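Local coordinates for fibronectin-binding protein BBK32 (PDB 6N1L) that binds fibronectin and probably blocks the classical complement pathway by binding the protease C1r through its helical inhibitory domain, at residues K71-K74 with T75-N78; E106-I109 with K110-A114; I113-I116 with K117-S120; S132-L135 with M136-S139. One frame throughout, in Å; residues are numbered along the deposited sequence.

Contact 1: residues K71-K74 with T75-N78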
# COMPACT_ATOMS: atom_id res chain seq x y z
N LYS A 71 6.56 -4.17 -6.87
CA LYS A 71 5.40 -4.44 -7.71
C LYS A 71 4.12 -3.98 -7.05
O LYS A 71 3.30 -3.28 -7.66
CB LYS A 71 5.31 -5.93 -8.03
CG LYS A 71 4.20 -6.31 -8.99
CD LYS A 71 4.30 -5.49 -10.27
CE LYS A 71 3.73 -6.24 -11.47
NZ LYS A 71 2.51 -5.56 -12.02
N ASN A 72 3.92 -4.34 -5.78
CA ASN A 72 2.74 -3.90 -5.06
C ASN A 72 2.67 -2.37 -4.97
O ASN A 72 1.58 -1.79 -5.04
CB ASN A 72 2.71 -4.52 -3.66
CG ASN A 72 2.35 -6.00 -3.68
OD1 ASN A 72 1.80 -6.50 -4.66
ND2 ASN A 72 2.67 -6.70 -2.60
N PHE A 73 3.81 -1.70 -4.82
CA PHE A 73 3.76 -0.24 -4.77
C PHE A 73 3.46 0.35 -6.14
O PHE A 73 2.75 1.37 -6.24
CB PHE A 73 5.05 0.35 -4.20
CG PHE A 73 4.94 0.73 -2.75
CD1 PHE A 73 5.17 -0.20 -1.76
CD2 PHE A 73 4.54 2.01 -2.37
CE1 PHE A 73 5.03 0.13 -0.41
CE2 PHE A 73 4.39 2.35 -1.04
CZ PHE A 73 4.65 1.41 -0.05
N LYS A 74 3.95 -0.26 -7.21
CA LYS A 74 3.57 0.23 -8.53
C LYS A 74 2.08 0.02 -8.79
O LYS A 74 1.42 0.90 -9.36
CB LYS A 74 4.41 -0.42 -9.63
CG LYS A 74 5.78 0.24 -9.77
CD LYS A 74 5.69 1.78 -9.64
CE LYS A 74 7.04 2.46 -9.84
NZ LYS A 74 6.97 3.97 -9.84
N THR A 75 1.53 -1.12 -8.35
CA THR A 75 0.10 -1.34 -8.45
C THR A 75 -0.67 -0.26 -7.68
O THR A 75 -1.63 0.33 -8.19
CB THR A 75 -0.27 -2.72 -7.93
OG1 THR A 75 0.32 -3.74 -8.76
CG2 THR A 75 -1.77 -2.91 -7.88
N LEU A 76 -0.22 0.03 -6.46
CA LEU A 76 -0.86 1.07 -5.65
C LEU A 76 -0.79 2.43 -6.34
O LEU A 76 -1.80 3.14 -6.44
CB LEU A 76 -0.20 1.13 -4.27
CG LEU A 76 -0.61 2.27 -3.33
CD1 LEU A 76 -2.11 2.25 -3.06
CD2 LEU A 76 0.15 2.12 -2.02
N LEU A 77 0.40 2.83 -6.80
CA LEU A 77 0.55 4.10 -7.49
C LEU A 77 -0.37 4.18 -8.71
O LEU A 77 -1.07 5.18 -8.92
CB LEU A 77 2.00 4.31 -7.91
CG LEU A 77 2.37 5.64 -8.57
CD1 LEU A 77 1.95 6.84 -7.69
CD2 LEU A 77 3.85 5.69 -8.92
N ASN A 78 -0.38 3.12 -9.52
CA ASN A 78 -1.20 3.15 -10.73
C ASN A 78 -2.68 3.34 -10.41
O ASN A 78 -3.37 4.11 -11.08
CB ASN A 78 -0.98 1.87 -11.54
CG ASN A 78 0.38 1.83 -12.21
OD1 ASN A 78 1.06 2.85 -12.31
ND2 ASN A 78 0.78 0.65 -12.69
O HOH W 1 1.33 -3.08 -11.48
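K71 and T75 are neighbours one turn apart on helix 66-87, and one water joins their side chains. The water accepts a hydrogen bond from K71 NZ at 2.8 Å and lies 3.0 Å from T75 OG1. K71 CG is anti to the backbone N (chi1 -175°), and the turn at chi2 brings NZ near T75. K71 NZ itself stays 4.3 Å from T75 OG1, so the water spans the gap.

The main-chain bonds are those of a regular alpha helix. T75 N donates to K71 O at 2.9 Å, and L77 N to F73 O at 2.8 Å with an N-H...O angle of 172°. N78 N takes K74 O in the same way.

K74 lies alongside L77 and sets a charged end beside a methyl group, with K74 NZ 3.7 Å from L77 CD2. The apolar contact between the two segments is a loose one, F73 CE2 lying 4.4 Å from L76 CD2.

L76 packs on A23 and I27 of helix 9-44. F73 reaches L112, I113 and I116 of helix 93-117, and I129 and I133 of helix 122-147.

Contact 2: residues E106-I109 with K110-A114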
# COMPACT_ATOMS: atom_id res chain seq x y z
N GLU A 106 -1.06 10.60 -4.01
CA GLU A 106 -0.16 10.26 -5.11
C GLU A 106 1.26 10.71 -4.81
O GLU A 106 2.21 9.93 -4.97
CB GLU A 106 -0.65 10.89 -6.42
CG GLU A 106 0.20 10.48 -7.62
CD GLU A 106 -0.08 11.31 -8.87
OE1 GLU A 106 -0.89 12.27 -8.79
OE2 GLU A 106 0.50 11.00 -9.93
N ALA A 107 1.44 11.96 -4.37
CA ALA A 107 2.78 12.46 -4.09
C ALA A 107 3.44 11.67 -2.96
O ALA A 107 4.64 11.35 -3.03
CB ALA A 107 2.72 13.95 -3.75
N GLU A 108 2.67 11.33 -1.92
CA GLU A 108 3.22 10.53 -0.82
C GLU A 108 3.67 9.16 -1.30
O GLU A 108 4.72 8.66 -0.87
CB GLU A 108 2.19 10.40 0.31
CG GLU A 108 2.59 9.44 1.47
CD GLU A 108 3.68 9.98 2.39
OE1 GLU A 108 4.01 11.19 2.28
OE2 GLU A 108 4.22 9.21 3.23
N ILE A 109 2.89 8.52 -2.18
CA ILE A 109 3.28 7.20 -2.69
C ILE A 109 4.62 7.28 -3.40
O ILE A 109 5.48 6.40 -3.24
CB ILE A 109 2.18 6.63 -3.61
CG1 ILE A 109 0.92 6.35 -2.82
CG2 ILE A 109 2.64 5.32 -4.27
CD1 ILE A 109 -0.26 5.95 -3.65
N LYS A 110 4.85 8.36 -4.15
CA LYS A 110 6.12 8.51 -4.84
C LYS A 110 7.26 8.64 -3.84
O LYS A 110 8.35 8.09 -4.05
CB LYS A 110 6.07 9.70 -5.79
CG LYS A 110 5.23 9.41 -7.04
CD LYS A 110 5.17 10.62 -7.95
CE LYS A 110 4.07 10.44 -8.99
NZ LYS A 110 3.52 11.76 -9.44
N THR A 111 7.02 9.34 -2.72
CA THR A 111 8.03 9.47 -1.68
C THR A 111 8.36 8.12 -1.05
O THR A 111 9.53 7.82 -0.77
CB THR A 111 7.56 10.46 -0.62
OG1 THR A 111 7.40 11.75 -1.21
CG2 THR A 111 8.58 10.58 0.51
N LEU A 112 7.34 7.30 -0.82
CA LEU A 112 7.56 5.97 -0.26
C LEU A 112 8.33 5.07 -1.22
O LEU A 112 9.18 4.28 -0.80
CB LEU A 112 6.22 5.33 0.11
CG LEU A 112 5.38 6.09 1.15
CD1 LEU A 112 4.10 5.31 1.45
CD2 LEU A 112 6.18 6.31 2.43
N ILE A 113 8.02 5.15 -2.52
CA ILE A 113 8.74 4.33 -3.50
C ILE A 113 10.21 4.72 -3.52
O ILE A 113 11.09 3.86 -3.68
CB ILE A 113 8.08 4.47 -4.88
CG1 ILE A 113 6.75 3.72 -4.89
CG2 ILE A 113 9.01 3.95 -5.99
CD1 ILE A 113 5.84 4.04 -6.08
N ALA A 114 10.49 6.01 -3.33
CA ALA A 114 11.87 6.48 -3.23
C ALA A 114 12.53 5.99 -1.94
O ALA A 114 13.71 5.63 -1.95
CB ALA A 114 11.91 8.00 -3.32
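E106 and K110 form a salt bridge one turn apart on helix 93-117. E106 OE2 and K110 NZ are 3.2 Å apart, and the hydrogen bond within the pair is weak. The two chains run alongside and point the same way. With CG opposite the backbone N (chi1 -176°), E106 reaches straight out from the helix. The extended K110 chain slants back one turn to bring NZ beside its carboxylate.

On another face, E108 OE2 meets a methyl group, L112 CD2, at 3.6 Å. The E108 chain bends at chi2 to get there. I109 CG2 touches I113 CD1 at 3.9 Å, and these two chains cross at a slant.

Beneath them runs regular alpha-helical bonding. L112 N donates to E108 O at 3.0 Å, and I113 N to I109 O at 2.9 Å. T111 OG1 adds a weak hydrogen bond to A107 O, at 3.3 Å, beside the T111 N bond to the same oxygen.

Further out, Q81 NE2 of helix 66-87 donates to E106 OE2. S132 OG of helix 122-147 makes a weak hydrogen bond to E108 OE2. I109 packs between the two helices, on I80 and M136.

E106 OE2 is thus divided between K110 NZ and Q81 NE2, while E108 OE2 is held weakly by S132 OG. This is consistent with polar links to both neighbouring helices bordering an apolar strip of I109, L112 and I113.

Contact 3: residues I113-I116 with K117-S120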
# COMPACT_ATOMS: atom_id res chain seq x y z
N ILE A 113 8.02 5.15 -2.52
CA ILE A 113 8.74 4.33 -3.50
C ILE A 113 10.21 4.72 -3.52
O ILE A 113 11.09 3.86 -3.68
CB ILE A 113 8.08 4.47 -4.88
CG1 ILE A 113 6.75 3.72 -4.89
CG2 ILE A 113 9.01 3.95 -5.99
CD1 ILE A 113 5.84 4.04 -6.08
N ALA A 114 10.49 6.01 -3.33
CA ALA A 114 11.87 6.48 -3.23
C ALA A 114 12.53 5.99 -1.94
O ALA A 114 13.71 5.63 -1.95
CB ALA A 114 11.91 8.00 -3.32
N LYS A 115 11.78 5.99 -0.83
CA LYS A 115 12.32 5.49 0.44
C LYS A 115 12.67 4.01 0.35
O LYS A 115 13.69 3.58 0.89
CB LYS A 115 11.32 5.72 1.58
CG LYS A 115 11.28 7.13 2.12
CD LYS A 115 10.27 7.26 3.25
CE LYS A 115 10.25 8.66 3.83
NZ LYS A 115 9.15 8.83 4.81
N ILE A 116 11.83 3.23 -0.33
CA ILE A 116 12.09 1.79 -0.48
C ILE A 116 13.36 1.56 -1.28
O ILE A 116 14.10 0.60 -1.01
CB ILE A 116 10.87 1.11 -1.15
CG1 ILE A 116 9.70 1.06 -0.17
CG2 ILE A 116 11.21 -0.28 -1.66
CD1 ILE A 116 8.41 0.68 -0.85
N LYS A 117 13.65 2.43 -2.25
CA LYS A 117 14.85 2.25 -3.07
C LYS A 117 16.13 2.43 -2.27
O LYS A 117 17.11 1.72 -2.50
CB LYS A 117 14.81 3.22 -4.25
CG LYS A 117 14.01 2.71 -5.42
CD LYS A 117 13.78 3.80 -6.45
CE LYS A 117 12.94 3.27 -7.60
NZ LYS A 117 12.46 4.38 -8.47
N GLU A 118 16.13 3.35 -1.30
CA GLU A 118 17.34 3.65 -0.54
C GLU A 118 17.57 2.69 0.64
O GLU A 118 18.42 2.99 1.49
CB GLU A 118 17.29 5.10 -0.04
CG GLU A 118 16.34 5.36 1.12
CD GLU A 118 16.05 6.85 1.31
OE1 GLU A 118 16.31 7.64 0.37
OE2 GLU A 118 15.55 7.23 2.39
N GLN A 119 16.87 1.56 0.69
CA GLN A 119 17.01 0.59 1.78
C GLN A 119 17.43 -0.75 1.19
O GLN A 119 16.64 -1.41 0.51
CB GLN A 119 15.69 0.45 2.56
CG GLN A 119 15.34 1.64 3.44
CD GLN A 119 16.21 1.73 4.68
OE1 GLN A 119 17.04 0.86 4.94
NE2 GLN A 119 16.02 2.80 5.46
N SER A 120 18.67 -1.16 1.46
CA SER A 120 19.13 -2.45 0.97
C SER A 120 18.41 -3.60 1.66
O SER A 120 18.10 -4.62 1.03
CB SER A 120 20.64 -2.57 1.19
OG SER A 120 20.99 -2.06 2.47
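The E118 carboxylate turns one face to the backbone of K115. K115 CA stands almost straight over the middle of that face, 4.1 Å from E118 CD. The contact is van der Waals packing of the group against the last helical turn. E118 CG sits between its own backbone N and carbonyl carbon (chi1 74°). This brings the chain back along the helix, with E118 CG 3.2 Å from K115 O. The amide of Q119, the other flat group, ends clear of the K115 backbone. The Q119 chain touches it lower down, where CG is 3.6 Å from K115 O.

This is the C-terminal end of helix 93-117, where the chain enters the short connection to helix 122-147. K117 N donates to I113 O at 3.3 Å, in the alpha-helical pattern. Past this bond, the remaining hydrogen bonds are all weak. K117 N also makes one to A114 O. E118 N divides between A114 O at 3.4 Å and K115 O at 3.3 Å. Q119 N bonds to I116 O, 3.4 Å away and three residues back. E118 is the first residue to leave helical angles, and Q119 is extended.

K117 lays its extended chain back over the preceding turn, with CG 3.6 Å from I113 O. The I116 carbonyl also accepts a hydrogen bond from K66 NZ, whose positive charge probably suits the partly negative helix end. I116 packs on I129, while Q119 meets E124 and A125 of the next helix.

Contact 4: residues S132-L135 with M136-S139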
# COMPACT_ATOMS: atom_id res chain seq x y z
N SER A 132 3.14 4.92 7.15
CA SER A 132 2.59 5.78 6.10
C SER A 132 1.46 5.11 5.34
O SER A 132 0.43 5.74 5.06
CB SER A 132 3.70 6.21 5.13
OG SER A 132 4.65 7.03 5.79
N ILE A 133 1.61 3.81 5.01
CA ILE A 133 0.54 3.20 4.24
C ILE A 133 -0.69 2.95 5.10
O ILE A 133 -1.82 2.97 4.59
CB ILE A 133 1.00 1.92 3.52
CG1 ILE A 133 1.40 0.83 4.52
CG2 ILE A 133 2.14 2.24 2.54
CD1 ILE A 133 1.57 -0.57 3.87
N LEU A 134 -0.52 2.70 6.39
CA LEU A 134 -1.68 2.51 7.25
C LEU A 134 -2.48 3.81 7.34
O LEU A 134 -3.71 3.80 7.26
CB LEU A 134 -1.25 2.05 8.64
CG LEU A 134 -0.85 0.57 8.79
CD1 LEU A 134 -0.36 0.35 10.21
CD2 LEU A 134 -2.04 -0.30 8.48
N LEU A 135 -1.78 4.95 7.46
CA LEU A 135 -2.47 6.23 7.47
C LEU A 135 -3.12 6.53 6.12
O LEU A 135 -4.24 7.07 6.06
CB LEU A 135 -1.48 7.33 7.87
CG LEU A 135 -1.08 7.26 9.35
CD1 LEU A 135 0.14 8.12 9.67
CD2 LEU A 135 -2.27 7.64 10.22
N MET A 136 -2.41 6.22 5.04
CA MET A 136 -2.92 6.40 3.69
C MET A 136 -4.20 5.62 3.46
O MET A 136 -5.15 6.13 2.85
CB MET A 136 -1.83 6.00 2.70
CG MET A 136 -2.20 6.19 1.24
SD MET A 136 -0.81 5.69 0.20
CE MET A 136 0.40 6.92 0.65
N ARG A 137 -4.26 4.36 3.92
CA ARG A 137 -5.49 3.59 3.77
C ARG A 137 -6.66 4.28 4.47
O ARG A 137 -7.77 4.31 3.94
CB ARG A 137 -5.30 2.18 4.33
CG ARG A 137 -6.48 1.26 4.11
CD ARG A 137 -6.15 -0.18 4.57
NE ARG A 137 -5.85 -0.22 6.00
CZ ARG A 137 -5.56 -1.33 6.68
NH1 ARG A 137 -5.53 -2.51 6.07
NH2 ARG A 137 -5.31 -1.26 7.98
N ASP A 138 -6.41 4.84 5.65
CA ASP A 138 -7.46 5.58 6.36
C ASP A 138 -7.89 6.81 5.56
O ASP A 138 -9.09 7.08 5.42
CB ASP A 138 -6.97 5.99 7.75
CG ASP A 138 -6.92 4.81 8.72
OD1 ASP A 138 -7.46 3.73 8.39
OD2 ASP A 138 -6.34 4.98 9.81
N SER A 139 -6.92 7.54 5.00
CA SER A 139 -7.27 8.71 4.19
C SER A 139 -8.06 8.31 2.95
O SER A 139 -9.01 9.00 2.56
CB SER A 139 -6.01 9.47 3.77
OG SER A 139 -5.26 9.92 4.89
O HOH W 2 -5.31 1.83 8.09
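L134 and R137 lie side by side on helix 122-147, part of a bundle of long helices. L134 CD2 comes to 3.4 Å from R137 NH2, so a methyl group rests against one arm of the guanidinium.

The tight part faces the bundle. M136 N donates to S132 O at 2.9 Å, and M136 CB lies 3.3 Å from the same oxygen. With CG anti to the backbone N (chi1 -178°), the M136 chain lies against E108 and I109 of helix 93-117. R137 N bonds to I133 O at 2.9 Å. The I133 side chain is buried against I27 and I30 of helix 9-44.

L134 and R137 border that same helix 9-44, on Y31 and I24. D138 and a water form the looser outer edge. Here the main-chain bond from D138 N to L134 O is weak, at 3.3 Å. L134 O also accepts a hydrogen bond from the water at 2.7 Å, consistent with a carbonyl shared between two donors. The far end of R137 is fixed by helix 9-44, where NH1 donates to T28 OG1.

The same water donates to D138 OD1 at 2.9 Å and accepts from R137 NE at 3.0 Å, lying at the edge of the guanidinium and in its plane.

In the fold
All four contacts are local, and each combines a buried face with an exposed one. Contacts 1 and 4 lie nearest the chain's centre, each about 8 Å from it between centres. Contact 3 is the outermost, at about 14 Å. Contacts 2 and 3 share helix 93-117 and the residues I113 and A114. Contacts 1, 2 and 4 touch one another, F73 of contact 1 meeting I133 of contact 4. Contact 1 also touches contact 3, but contact 4 does not. Helical bonds are regular in contacts 1 and 2, one is weak in contact 4, and most are weak at the helix end of contact 3. Waters link polar groups in contacts 1 and 4; contact 2 has a salt bridge.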